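Local coordinates for protein putative tryptophan halogenase (PDB 6Y1W) that probably uses reduced FAD, oxygen and halide to halogenate an aromatic substrate, as other flavin-dependent halogenases do, at residues A[243-248]-A[291-296]; A[248-253]-A[315-320]; A[285-290]-A[301-306]; A[310-315]-A[508-513]. One frame throughout, in Å; residues are numbered along the deposited sequence. Where two conformers were deposited one is given.

Contact 1 of 4, residues A[243-248]-A[291-296]. With BUD ((2S,3S)-butane-2,3-diol), chain I.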
loop_
_atom_site.group_PDB
_atom_site.type_symbol
_atom_site.label_atom_id
_atom_site.label_comp_id
_atom_site.label_asym_id
_atom_site.label_seq_id
_atom_site.Cartn_x
_atom_site.Cartn_y
_atom_site.Cartn_z
ATOM N N TRP A 243 14.500 19.720 12.196
ATOM C CA TRP A 243 15.115 18.848 11.200
ATOM C C TRP A 243 15.404 19.546 9.883
ATOM O O TRP A 243 16.218 19.041 9.103
ATOM C CB TRP A 243 14.211 17.655 10.880
ATOM C CG TRP A 243 13.919 16.772 12.075
ATOM C CD1 TRP A 243 14.841 16.144 12.875
ATOM C CD2 TRP A 243 12.624 16.430 12.583
ATOM N NE1 TRP A 243 14.179 15.412 13.862
ATOM C CE2 TRP A 243 12.823 15.582 13.702
ATOM C CE3 TRP A 243 11.312 16.761 12.203
ATOM C CZ2 TRP A 243 11.757 15.057 14.449
ATOM C CZ3 TRP A 243 10.238 16.227 12.951
ATOM C CH2 TRP A 243 10.481 15.380 14.056
ATOM N N LEU A 244 14.706 20.635 9.590
ATOM C CA LEU A 244 14.732 21.261 8.269
ATOM C C LEU A 244 14.934 22.748 8.498
ATOM O O LEU A 244 14.056 23.409 9.053
ATOM C CB LEU A 244 13.427 20.974 7.505
ATOM C CG LEU A 244 13.280 19.493 7.108
ATOM C CD1 LEU A 244 11.844 19.287 6.559
ATOM C CD2 LEU A 244 14.372 19.132 6.076
ATOM N N PHE A 245 16.092 23.271 8.071
ATOM C CA PHE A 245 16.509 24.610 8.486
ATOM C C PHE A 245 16.144 25.724 7.507
ATOM O O PHE A 245 16.218 26.905 7.876
ATOM C CB PHE A 245 18.043 24.654 8.709
ATOM C CG PHE A 245 18.563 23.547 9.597
ATOM C CD1 PHE A 245 17.757 22.934 10.552
ATOM C CD2 PHE A 245 19.876 23.108 9.452
ATOM C CE1 PHE A 245 18.270 21.891 11.363
ATOM C CE2 PHE A 245 20.379 22.086 10.251
ATOM C CZ PHE A 245 19.584 21.485 11.197
ATOM N N ALA A 246 15.804 25.406 6.256
ATOM C CA ALA A 246 15.460 26.468 5.305
ATOM C C ALA A 246 14.171 27.184 5.690
ATOM O O ALA A 246 13.223 26.570 6.177
ATOM C CB ALA A 246 15.316 25.850 3.913
ATOM N N ASP A 247 14.155 28.497 5.477
ATOM C CA ASP A 247 12.979 29.293 5.820
ATOM C C ASP A 247 12.840 30.495 4.900
ATOM O O ASP A 247 11.919 31.302 5.108
ATOM C CB ASP A 247 13.057 29.757 7.280
ATOM C CG ASP A 247 14.251 30.679 7.548
ATOM O OD1 ASP A 247 14.991 31.059 6.622
ATOM O OD2 ASP A 247 14.481 31.021 8.729
ATOM N N SER A 248 13.655 30.590 3.843
ATOM C CA SER A 248 13.686 31.771 2.999
ATOM C C SER A 248 13.962 31.347 1.555
ATOM O O SER A 248 14.622 30.337 1.313
ATOM C CB SER A 248 14.796 32.725 3.441
ATOM O OG SER A 248 14.642 33.114 4.810
ATOM N N SER A 291 17.795 31.476 7.125
ATOM C CA SER A 291 18.111 32.779 7.698
ATOM C C SER A 291 18.957 32.654 8.956
ATOM O O SER A 291 19.581 33.634 9.372
ATOM C CB SER A 291 16.825 33.559 8.010
ATOM O OG SER A 291 16.106 33.058 9.150
ATOM N N ARG A 292 18.994 31.478 9.564
ATOM C CA ARG A 292 19.819 31.266 10.744
ATOM C C ARG A 292 21.276 31.001 10.391
ATOM O O ARG A 292 22.135 31.061 11.276
ATOM C CB ARG A 292 19.226 30.121 11.567
ATOM C CG ARG A 292 17.765 30.402 11.909
ATOM C CD ARG A 292 17.223 29.406 12.892
ATOM N NE ARG A 292 17.220 28.071 12.314
ATOM C CZ ARG A 292 18.100 27.127 12.626
ATOM N NH1 ARG A 292 19.055 27.368 13.523
ATOM N NH2 ARG A 292 18.024 25.941 12.043
ATOM N N TYR A 293 21.578 30.751 9.123
ATOM C CA TYR A 293 22.938 30.461 8.690
ATOM C C TYR A 293 23.503 31.454 7.695
ATOM O O TYR A 293 24.706 31.407 7.422
ATOM C CB TYR A 293 23.015 29.055 8.080
ATOM C CG TYR A 293 22.844 27.964 9.089
ATOM C CD1 TYR A 293 21.566 27.491 9.427
ATOM C CD2 TYR A 293 23.944 27.354 9.679
ATOM C CE1 TYR A 293 21.405 26.491 10.325
ATOM C CE2 TYR A 293 23.786 26.316 10.603
ATOM C CZ TYR A 293 22.507 25.891 10.917
ATOM O OH TYR A 293 22.330 24.897 11.833
ATOM N N THR A 294 22.670 32.271 7.075
ATOM C CA THR A 294 23.140 33.223 6.084
ATOM C C THR A 294 22.121 34.343 5.997
ATOM O O THR A 294 21.057 34.269 6.610
ATOM C CB THR A 294 23.365 32.555 4.733
ATOM O OG1 THR A 294 24.259 33.373 3.966
ATOM C CG2 THR A 294 22.069 32.450 4.012
ATOM N N ASP A 295 22.453 35.392 5.238
ATOM C CA ASP A 295 21.540 36.522 5.107
ATOM C C ASP A 295 21.119 36.689 3.647
ATOM O O ASP A 295 21.668 36.057 2.745
ATOM C CB ASP A 295 22.159 37.811 5.666
ATOM C CG ASP A 295 23.260 38.387 4.786
ATOM O OD1 ASP A 295 23.913 37.652 4.025
ATOM O OD2 ASP A 295 23.491 39.608 4.894
ATOM N N GLN A 296 20.091 37.514 3.437
ATOM C CA GLN A 296 19.517 37.669 2.099
ATOM C C GLN A 296 20.539 38.186 1.095
ATOM O O GLN A 296 20.622 37.698 -0.040
ATOM C CB GLN A 296 18.307 38.601 2.160
ATOM C CG GLN A 296 17.679 38.804 0.801
ATOM C CD GLN A 296 16.510 39.742 0.847
ATOM O OE1 GLN A 296 15.368 39.312 0.812
ATOM N NE2 GLN A 296 16.789 41.034 0.921
HETATM C C1 BUD I . 24.334 32.626 1.160
HETATM O O1 BUD I . 26.120 31.087 1.192
HETATM C C2 BUD I . 24.743 31.185 1.392
HETATM O O2 BUD I . 24.614 29.067 0.296
HETATM C C3 BUD I . 24.013 30.318 0.361
HETATM C C4 BUD I . 22.566 30.110 0.801
HETATM O O HOH W 1 15.684 28.137 10.282
#
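Two loops run past each other here, coming closest where Asp247 lies beside Ser291, their CA atoms 6.5 Å apart, at a classic beta bulge, where Asp247 and Ser248 both face Tyr289. The Asp247 carboxylate takes hold of Ser291 with both oxygens. OD2 offers its syn lone pair to the hydroxyl, Ser291 OG to Asp247 OD2 being 2.6 Å, and OD1 receives the amide, Ser291 N to Asp247 OD1 being 2.9 Å with a fairly straight bond (162°). For Ser291, chi1 of 73° sets OG between backbone N and carbonyl carbon, on the side where it can join its own amide on one carboxylate. Ser248 OG adds a third bond, 2.8 Å to Asp247 OD1, reaching that oxygen from the face of the carboxylate opposite to Ser291 N. Farther along, Arg292 brings the edge of its guanidinium to Phe245, NH2 lying 3.4 Å from CD1, the two planes almost perpendicular. Tyr293 runs its ring nearly parallel to that of Phe245 but slid well aside, centroids 5.7 Å apart, while Tyr293 OH bonds Asp409. A water links Phe245 O to Arg292 NE. With three donors on its carboxylate, Asp247 is likely to stay ionised and fixed in rotation.

Contact 2 of 4, residues A[248-253]-A[315-320]. With BUD ((2S,3S)-butane-2,3-diol), chain K.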
loop_
_atom_site.group_PDB
_atom_site.type_symbol
_atom_site.label_atom_id
_atom_site.label_comp_id
_atom_site.label_asym_id
_atom_site.label_seq_id
_atom_site.Cartn_x
_atom_site.Cartn_y
_atom_site.Cartn_z
ATOM N N SER A 248 13.655 30.590 3.843
ATOM C CA SER A 248 13.686 31.771 2.999
ATOM C C SER A 248 13.962 31.347 1.555
ATOM O O SER A 248 14.622 30.337 1.313
ATOM C CB SER A 248 14.796 32.725 3.441
ATOM O OG SER A 248 14.642 33.114 4.810
ATOM N N ALA A 249 13.494 32.160 0.609
ATOM C CA ALA A 249 13.912 31.939 -0.765
ATOM C C ALA A 249 13.967 33.272 -1.501
ATOM O O ALA A 249 13.294 34.247 -1.136
ATOM C CB ALA A 249 12.970 30.996 -1.512
ATOM N N LEU A 250 14.771 33.298 -2.561
ATOM C CA LEU A 250 14.753 34.386 -3.534
ATOM C C LEU A 250 14.523 33.748 -4.896
ATOM O O LEU A 250 15.217 32.782 -5.225
ATOM C CB LEU A 250 16.100 35.126 -3.587
ATOM C CG LEU A 250 16.382 36.163 -2.517
ATOM C CD1 LEU A 250 17.886 36.492 -2.489
ATOM C CD2 LEU A 250 15.519 37.415 -2.770
ATOM N N ALA A 251 13.597 34.293 -5.697
ATOM C CA ALA A 251 13.262 33.654 -6.967
ATOM C C ALA A 251 13.387 34.656 -8.109
ATOM O O ALA A 251 13.098 35.842 -7.936
ATOM C CB ALA A 251 11.842 33.063 -6.938
ATOM N N VAL A 252 13.821 34.180 -9.273
ATOM C CA VAL A 252 14.014 35.079 -10.423
ATOM C C VAL A 252 13.925 34.261 -11.704
ATOM O O VAL A 252 14.447 33.143 -11.779
ATOM C CB VAL A 252 15.369 35.817 -10.339
ATOM C CG1 VAL A 252 16.551 34.819 -10.474
ATOM C CG2 VAL A 252 15.458 36.925 -11.434
ATOM N N GLN A 253 13.319 34.853 -12.739
ATOM C CA GLN A 253 13.256 34.219 -14.042
ATOM C C GLN A 253 14.390 34.735 -14.918
ATOM O O GLN A 253 14.816 35.885 -14.807
ATOM C CB GLN A 253 11.881 34.469 -14.706
ATOM C CG GLN A 253 10.673 34.088 -13.832
ATOM C CD GLN A 253 10.632 32.575 -13.408
ATOM O OE1 GLN A 253 10.378 31.694 -14.232
ATOM N NE2 GLN A 253 10.868 32.294 -12.114
ATOM N N PRO A 315 14.172 39.925 -8.624
ATOM C CA PRO A 315 14.083 38.821 -7.664
ATOM C C PRO A 315 13.056 39.121 -6.589
ATOM O O PRO A 315 12.921 40.257 -6.124
ATOM C CB PRO A 315 15.504 38.732 -7.097
ATOM C CG PRO A 315 16.360 39.250 -8.166
ATOM C CD PRO A 315 15.564 40.343 -8.847
ATOM N N ARG A 316 12.287 38.102 -6.249
ATOM C CA ARG A 316 11.231 38.173 -5.257
ATOM C C ARG A 316 11.647 37.370 -4.039
ATOM O O ARG A 316 12.101 36.232 -4.181
ATOM C CB ARG A 316 9.921 37.614 -5.814
ATOM C CG ARG A 316 9.081 38.634 -6.572
ATOM C CD ARG A 316 9.343 40.033 -6.040
ATOM N NE ARG A 316 8.411 41.038 -6.545
ATOM C CZ ARG A 316 8.373 41.504 -7.794
ATOM N NH1 ARG A 316 9.220 41.070 -8.737
ATOM N NH2 ARG A 316 7.473 42.428 -8.094
ATOM N N ALA A 317 11.463 37.949 -2.854
ATOM C CA ALA A 317 11.810 37.292 -1.597
ATOM C C ALA A 317 10.600 36.603 -0.989
ATOM O O ALA A 317 9.489 37.140 -0.996
ATOM C CB ALA A 317 12.380 38.306 -0.604
ATOM N N LEU A 318 10.816 35.399 -0.478
ATOM C CA LEU A 318 9.749 34.563 0.053
ATOM C C LEU A 318 10.184 34.038 1.413
ATOM O O LEU A 318 11.384 33.841 1.648
ATOM C CB LEU A 318 9.475 33.373 -0.866
ATOM C CG LEU A 318 9.625 33.652 -2.370
ATOM C CD1 LEU A 318 9.593 32.371 -3.218
ATOM C CD2 LEU A 318 8.540 34.617 -2.802
ATOM N N ARG A 319 9.211 33.830 2.303
ATOM C CA ARG A 319 9.443 33.209 3.603
ATOM C C ARG A 319 8.524 32.003 3.766
ATOM O O ARG A 319 7.417 31.956 3.222
ATOM C CB ARG A 319 9.201 34.175 4.793
ATOM C CG ARG A 319 10.302 35.231 4.978
ATOM C CD ARG A 319 11.663 34.572 5.216
ATOM N NE ARG A 319 11.750 33.907 6.523
ATOM C CZ ARG A 319 12.110 34.523 7.651
ATOM N NH1 ARG A 319 12.148 33.855 8.804
ATOM N NH2 ARG A 319 12.405 35.820 7.634
ATOM N N PHE A 320 8.974 31.027 4.548
ATOM C CA PHE A 320 8.160 29.835 4.773
ATOM C C PHE A 320 8.768 29.090 5.950
ATOM O O PHE A 320 9.844 29.445 6.435
ATOM C CB PHE A 320 8.115 28.945 3.532
ATOM C CG PHE A 320 9.454 28.735 2.902
ATOM C CD1 PHE A 320 10.372 27.889 3.483
ATOM C CD2 PHE A 320 9.793 29.401 1.722
ATOM C CE1 PHE A 320 11.619 27.683 2.874
ATOM C CE2 PHE A 320 11.013 29.227 1.138
ATOM C CZ PHE A 320 11.937 28.369 1.726
HETATM C C1 BUD K . 6.639 41.194 -14.110
HETATM O O1 BUD K . 8.770 41.716 -15.144
HETATM C C2 BUD K . 8.052 41.737 -13.923
HETATM O O2 BUD K . 9.819 41.830 -12.247
HETATM C C3 BUD K . 8.831 41.035 -12.810
HETATM C C4 BUD K . 7.995 40.572 -11.651
#
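Strand 316-319 is an outermost strand of a seven-stranded mixed sheet, and here it pairs antiparallel with strand 248-254, Ala249 facing Leu318 and Ala251 facing Arg316 as the hydrogen-bonded pairs. Each pair closes a two-bond ring: Ala249 N to Leu318 O is 2.9 Å and Leu318 N to Ala249 O 2.8 Å, while Ala251 N to Arg316 O and Arg316 N to Ala251 O are both 2.9 Å. On one side of the sheet Leu318 CD1 comes 4.0 Å from Ala249 CB and also nears the methyl of Ala251. That same Ala249 CB meets the edge of the Phe320 ring, 3.7 Å from CE2, and one face of the ring covers Ser248 N; chi1 of 46° folds the ring back over the neighbouring strand. On the other side Leu250 CD2 packs on Ala317 CB at 3.9 Å, and the twice-bent chain of Arg319 lays its CD 3.3 Å from Ser248 OG. At the strand's start, Arg316 NH1 turns back to bond Thr314 O, with O2 of a bound butanediol at the edge of the guanidinium, in its plane. The Phe320 side chain sits about 6 Å from that of Leu338, a predicted FAD-binding residue. Four backbone bonds thus secure the edge strand, and apolar contacts on both sides of the sheet back them up.

Contact 3 of 4, residues A[285-290]-A[301-306]. With BUD ((2S,3S)-butane-2,3-diol), chain I.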
loop_
_atom_site.group_PDB
_atom_site.type_symbol
_atom_site.label_atom_id
_atom_site.label_comp_id
_atom_site.label_asym_id
_atom_site.label_seq_id
_atom_site.Cartn_x
_atom_site.Cartn_y
_atom_site.Cartn_z
ATOM N N ASN A 285 14.368 30.210 -11.640
ATOM C CA ASN A 285 15.509 30.023 -10.751
ATOM C C ASN A 285 15.117 30.438 -9.347
ATOM O O ASN A 285 14.276 31.315 -9.159
ATOM C CB ASN A 285 16.725 30.898 -11.149
ATOM C CG ASN A 285 17.108 30.746 -12.608
ATOM O OD1 ASN A 285 18.004 29.973 -12.949
ATOM N ND2 ASN A 285 16.466 31.549 -13.485
ATOM N N GLY A 286 15.778 29.863 -8.360
ATOM C CA GLY A 286 15.591 30.370 -6.999
ATOM C C GLY A 286 16.653 29.797 -6.093
ATOM O O GLY A 286 17.305 28.812 -6.433
ATOM N N ILE A 287 16.855 30.450 -4.938
ATOM C CA ILE A 287 17.753 29.909 -3.923
ATOM C C ILE A 287 16.915 29.752 -2.666
ATOM O O ILE A 287 16.127 30.641 -2.312
ATOM C CB ILE A 287 19.019 30.775 -3.702
ATOM C CG1 ILE A 287 19.922 30.100 -2.658
ATOM C CG2 ILE A 287 18.705 32.239 -3.273
ATOM C CD1 ILE A 287 21.387 30.579 -2.751
ATOM N N VAL A 288 17.027 28.583 -2.055
ATOM C CA VAL A 288 16.325 28.228 -0.835
ATOM C C VAL A 288 17.378 28.213 0.251
ATOM O O VAL A 288 18.383 27.530 0.094
ATOM C CB VAL A 288 15.705 26.833 -0.991
ATOM C CG1 VAL A 288 15.201 26.300 0.366
ATOM C CG2 VAL A 288 14.574 26.852 -2.055
ATOM N N TYR A 289 17.167 28.945 1.341
ATOM C CA TYR A 289 18.243 29.025 2.327
ATOM C C TYR A 289 17.684 29.232 3.728
ATOM O O TYR A 289 16.488 29.418 3.929
ATOM C CB TYR A 289 19.229 30.162 1.973
ATOM C CG TYR A 289 18.623 31.547 2.030
ATOM C CD1 TYR A 289 17.898 32.081 0.944
ATOM C CD2 TYR A 289 18.821 32.366 3.136
ATOM C CE1 TYR A 289 17.344 33.362 0.985
ATOM C CE2 TYR A 289 18.280 33.645 3.189
ATOM C CZ TYR A 289 17.554 34.143 2.132
ATOM O OH TYR A 289 17.050 35.402 2.268
ATOM N N SER A 290 18.588 29.174 4.713
ATOM C CA SER A 290 18.226 29.324 6.119
ATOM C C SER A 290 18.730 30.660 6.639
ATOM O O SER A 290 19.948 30.895 6.662
ATOM C CB SER A 290 18.813 28.205 6.973
ATOM O OG SER A 290 18.497 28.465 8.343
ATOM N N GLN A 301 23.749 37.095 -3.791
ATOM C CA GLN A 301 25.022 36.994 -4.505
ATOM C C GLN A 301 25.242 35.596 -5.065
ATOM O O GLN A 301 25.709 35.423 -6.201
ATOM C CB GLN A 301 26.184 37.344 -3.577
ATOM C CG GLN A 301 26.341 38.790 -3.231
ATOM C CD GLN A 301 27.419 38.980 -2.158
ATOM O OE1 GLN A 301 27.160 39.545 -1.094
ATOM N NE2 GLN A 301 28.628 38.491 -2.433
ATOM N N VAL A 302 24.982 34.575 -4.253
ATOM C CA VAL A 302 25.159 33.206 -4.735
ATOM C C VAL A 302 24.233 32.934 -5.916
ATOM O O VAL A 302 24.637 32.350 -6.916
ATOM C CB VAL A 302 24.909 32.203 -3.597
ATOM C CG1 VAL A 302 24.827 30.787 -4.138
ATOM C CG2 VAL A 302 25.999 32.309 -2.554
ATOM N N LEU A 303 22.970 33.320 -5.793
ATOM C CA LEU A 303 22.034 33.097 -6.888
ATOM C C LEU A 303 22.518 33.794 -8.153
ATOM O O LEU A 303 22.588 33.182 -9.225
ATOM C CB LEU A 303 20.654 33.584 -6.491
ATOM C CG LEU A 303 19.604 33.472 -7.580
ATOM C CD1 LEU A 303 19.440 31.987 -7.911
ATOM C CD2 LEU A 303 18.350 34.049 -6.994
ATOM N N GLU A 304 22.862 35.079 -8.041
ATOM C CA GLU A 304 23.348 35.823 -9.207
ATOM C C GLU A 304 24.535 35.126 -9.855
ATOM O O GLU A 304 24.602 34.997 -11.087
ATOM C CB GLU A 304 23.742 37.246 -8.786
ATOM C CG GLU A 304 24.456 38.004 -9.895
ATOM C CD GLU A 304 23.516 38.372 -11.013
ATOM O OE1 GLU A 304 22.295 38.439 -10.743
ATOM O OE2 GLU A 304 23.995 38.603 -12.149
ATOM N N HIS A 305 25.468 34.625 -9.032
ATOM C CA HIS A 305 26.660 33.978 -9.558
ATOM C C HIS A 305 26.320 32.745 -10.383
ATOM O O HIS A 305 27.019 32.436 -11.349
ATOM C CB HIS A 305 27.604 33.623 -8.411
ATOM C CG HIS A 305 28.803 32.822 -8.822
ATOM N ND1 HIS A 305 29.899 33.381 -9.455
ATOM C CD2 HIS A 305 29.094 31.508 -8.656
ATOM C CE1 HIS A 305 30.799 32.439 -9.678
ATOM N NE2 HIS A 305 30.335 31.293 -9.204
ATOM N N ASN A 306 25.221 32.065 -10.059
ATOM C CA ASN A 306 24.876 30.839 -10.749
ATOM C C ASN A 306 23.909 31.030 -11.908
ATOM O O ASN A 306 23.665 30.061 -12.630
ATOM C CB ASN A 306 24.252 29.834 -9.755
ATOM C CG ASN A 306 25.309 29.185 -8.856
ATOM O OD1 ASN A 306 25.811 28.114 -9.158
ATOM N ND2 ASN A 306 25.697 29.880 -7.786
HETATM C C1 BUD I . 24.334 32.626 1.160
HETATM O O1 BUD I . 26.120 31.087 1.192
HETATM C C2 BUD I . 24.743 31.185 1.392
HETATM O O2 BUD I . 24.614 29.067 0.296
HETATM C C3 BUD I . 24.013 30.318 0.361
HETATM C C4 BUD I . 22.566 30.110 0.801
#
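The Gly286 peptide is the flat group that meets the helix, its carbonyl carbon C standing 4.0 Å from Leu303 CD1; the Tyr289 ring, farther along the strand, has Ile287 O at its edge, in the ring plane, and butanediol C4 obliquely beside it. Strand 283-289 and helix 296-306 form a strand-loop-helix unit in which the helix turns back and packs on the sheet; the axes of 285-289 and 301-306 approach to 8.5 Å, their directions 146° apart. Ile287 carries most of the strand's part. With CG1 anti to the amide nitrogen (chi1 -178°), its chain stretches out until CD1 reaches Val302 CG1 at 3.7 Å, the two side chains meeting at about a right angle. Its other branch, Ile287 CG2, rests 4.0 Å from Leu303 CB, and these two side chains slide past each other in opposite directions. Leu303 also touches Val252 on the next strand. Butanediol lies by the Ile287 and Val302 end, its C4 3.5 Å from Tyr289 CB, so the apolar seam forms one wall of that pocket. Within 301-306 Val302 O accepts twice, from Asn306 N and, from the opposite face of its plane, from the side-chain amide: Asn306 ND2 to Val302 O is 2.8 Å and nearly straight (170°).

Contact 4 of 4, residues A[310-315]-A[508-513]. With BUD ((2S,3S)-butane-2,3-diol), chain K.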
loop_
_atom_site.group_PDB
_atom_site.type_symbol
_atom_site.label_atom_id
_atom_site.label_comp_id
_atom_site.label_asym_id
_atom_site.label_seq_id
_atom_site.Cartn_x
_atom_site.Cartn_y
_atom_site.Cartn_z
ATOM N N ARG A 310 20.137 36.718 -19.105
ATOM C CA ARG A 310 19.696 37.916 -18.408
ATOM C C ARG A 310 18.438 37.627 -17.586
ATOM O O ARG A 310 17.584 36.816 -17.966
ATOM C CB ARG A 310 19.397 39.036 -19.407
ATOM C CG ARG A 310 20.686 39.561 -20.079
ATOM C CD ARG A 310 20.379 40.450 -21.285
ATOM N NE ARG A 310 19.686 39.715 -22.336
ATOM C CZ ARG A 310 19.289 40.240 -23.499
ATOM N NH1 ARG A 310 19.517 41.526 -23.762
ATOM N NH2 ARG A 310 18.678 39.484 -24.388
ATOM N N ALA A 311 18.320 38.328 -16.469
ATOM C CA ALA A 311 17.109 38.246 -15.661
ATOM C C ALA A 311 15.932 38.884 -16.381
ATOM O O ALA A 311 16.038 39.986 -16.945
ATOM C CB ALA A 311 17.325 38.947 -14.323
ATOM N N LEU A 312 14.761 38.238 -16.281
ATOM C CA LEU A 312 13.521 38.717 -16.878
ATOM C C LEU A 312 12.592 39.333 -15.853
ATOM O O LEU A 312 11.596 39.948 -16.238
ATOM C CB LEU A 312 12.761 37.569 -17.572
ATOM C CG LEU A 312 13.525 37.011 -18.736
ATOM C CD1 LEU A 312 12.737 35.866 -19.382
ATOM C CD2 LEU A 312 13.715 38.100 -19.756
ATOM N N THR A 313 12.872 39.123 -14.556
ATOM C CA THR A 313 12.075 39.653 -13.449
ATOM C C THR A 313 13.021 40.211 -12.393
ATOM O O THR A 313 14.227 39.929 -12.395
ATOM C CB THR A 313 11.160 38.568 -12.837
ATOM O OG1 THR A 313 11.961 37.489 -12.330
ATOM C CG2 THR A 313 10.180 38.011 -13.902
ATOM N N THR A 314 12.475 41.066 -11.532
ATOM C CA THR A 314 13.217 41.441 -10.321
ATOM C C THR A 314 13.083 40.325 -9.282
ATOM O O THR A 314 11.958 39.877 -9.006
ATOM C CB THR A 314 12.651 42.749 -9.765
ATOM O OG1 THR A 314 12.920 43.793 -10.706
ATOM C CG2 THR A 314 13.308 43.118 -8.419
ATOM N N PRO A 315 14.172 39.925 -8.624
ATOM C CA PRO A 315 14.083 38.821 -7.664
ATOM C C PRO A 315 13.056 39.121 -6.589
ATOM O O PRO A 315 12.921 40.257 -6.124
ATOM C CB PRO A 315 15.504 38.732 -7.097
ATOM C CG PRO A 315 16.360 39.250 -8.166
ATOM C CD PRO A 315 15.564 40.343 -8.847
ATOM N N PRO A 508 9.315 39.978 -23.555
ATOM C CA PRO A 508 10.081 39.790 -22.324
ATOM C C PRO A 508 10.965 41.011 -22.096
ATOM O O PRO A 508 11.293 41.752 -23.025
ATOM C CB PRO A 508 10.892 38.522 -22.615
ATOM C CG PRO A 508 11.089 38.549 -24.132
ATOM C CD PRO A 508 9.747 39.045 -24.628
ATOM N N MET A 509 11.357 41.231 -20.835
ATOM C CA MET A 509 12.051 42.447 -20.416
ATOM C C MET A 509 13.412 42.100 -19.811
ATOM O O MET A 509 13.633 42.318 -18.607
ATOM C CB MET A 509 11.194 43.222 -19.414
ATOM C CG MET A 509 9.857 43.643 -19.998
ATOM S SD MET A 509 10.112 45.065 -21.100
ATOM C CE MET A 509 10.080 46.459 -19.962
ATOM N N PRO A 510 14.344 41.583 -20.613
ATOM C CA PRO A 510 15.682 41.282 -20.080
ATOM C C PRO A 510 16.347 42.544 -19.559
ATOM O O PRO A 510 16.327 43.592 -20.213
ATOM C CB PRO A 510 16.425 40.689 -21.276
ATOM C CG PRO A 510 15.689 41.227 -22.489
ATOM C CD PRO A 510 14.243 41.294 -22.061
ATOM N N GLN A 511 16.901 42.440 -18.325
ATOM C CA GLN A 511 17.601 43.550 -17.707
ATOM C C GLN A 511 19.043 43.567 -18.195
ATOM O O GLN A 511 19.666 42.509 -18.334
ATOM C CB GLN A 511 17.547 43.413 -16.199
ATOM C CG GLN A 511 16.103 43.371 -15.687
ATOM C CD GLN A 511 16.035 43.176 -14.193
ATOM O OE1 GLN A 511 17.046 42.895 -13.544
ATOM N NE2 GLN A 511 14.852 43.338 -13.634
ATOM N N PRO A 512 19.577 44.741 -18.511
ATOM C CA PRO A 512 20.961 44.807 -18.994
ATOM C C PRO A 512 21.905 44.218 -17.957
ATOM O O PRO A 512 21.696 44.371 -16.751
ATOM C CB PRO A 512 21.198 46.311 -19.204
ATOM C CG PRO A 512 20.110 47.006 -18.372
ATOM C CD PRO A 512 18.933 46.068 -18.391
ATOM N N ALA A 513 22.928 43.508 -18.437
ATOM C CA ALA A 513 23.944 42.892 -17.567
ATOM C C ALA A 513 24.647 43.908 -16.658
ATOM O O ALA A 513 24.884 45.058 -17.048
ATOM C CB ALA A 513 24.979 42.151 -18.408
HETATM C C1 BUD K . 6.639 41.194 -14.110
HETATM O O1 BUD K . 8.770 41.716 -15.144
HETATM C C2 BUD K . 8.052 41.737 -13.923
HETATM O O2 BUD K . 9.819 41.830 -12.247
HETATM C C3 BUD K . 8.831 41.035 -12.810
HETATM C C4 BUD K . 7.995 40.572 -11.651
HETATM O O HOH W 2 20.228 40.625 -16.318
HETATM O O HOH W 3 10.099 39.814 -18.661
HETATM O O HOH W 4 12.446 42.747 -16.216
HETATM O O HOH W 5 16.991 41.232 -11.537
#
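Ala311 and Gln511 share the one direct hydrogen bond between these crossing loops: Gln511 N to Ala311 O is 2.9 Å, and the N-H meets the oxygen almost head-on, with a C=O...N angle of 168°. The same oxygen takes a CA-H...O contact from Pro510 CA at 3.4 Å. Water supplies the rest of the polar joining. One molecule bridges Ala311 N and Gln511 O, another Leu312 O and Met509 N; a third is well bonded to Met509 O but only weakly to Leu312 O, and a fourth joins Thr313 O to Gln511 OE1, the water oxygen lying 2.6 Å from OE1. The extended Gln511 chain crosses Thr314 at about a right angle, with NE2 3.5 Å from Thr314 OG1, a contact and not a hydrogen bond.

Packing centres on the prolines. Leu312 CD2 sits 3.6 Å from Pro510 N and makes apolar contacts with ring carbons of Pro510 and Pro508. Arg310 lays one face of its guanidinium over Pro510, whose CB is 3.6 Å from Arg310 NE and shifted toward the rim of that group; Glu255 holds the same NE in a salt bridge.

A bound butanediol takes its place by Thr313 and Thr314, Thr314 N donating a hydrogen bond to its O2 at 2.9 Å. Segment 310-315 links helix 296-306 to strand 316-319 and bonds through Leu312 and Arg310 to Gln253 near the end of strand 248-254 and Glu255 just beyond it, and across it lies the proline-rich C-terminal tail that follows helix 492-499.

How the contacts relate
Three of the contacts gather round one stretch of sheet. Contact 2 joins strand 248-254 to the edge strand 316-319, and contact 3 lays helix 296-306 on strand 283-289, the other neighbour of 248-254; their centres are 9 Å apart, and contact 3 is nested in the chain loop that contact 2 closes. Contact 1, 12 to 13 Å from both, ties loops at one end of these strands and shares Ser248 with contact 2. At the other end contact 4 shares Pro315 with contact 2, about 26 Å from contact 1, centre to centre. Segments of contacts 1 and 2 alternate along the chain, as do those of 2 and 4; contact 1 closes before contact 4 opens. The C-terminal tail thereby joins a sheet within the tryptophan halogenase family region.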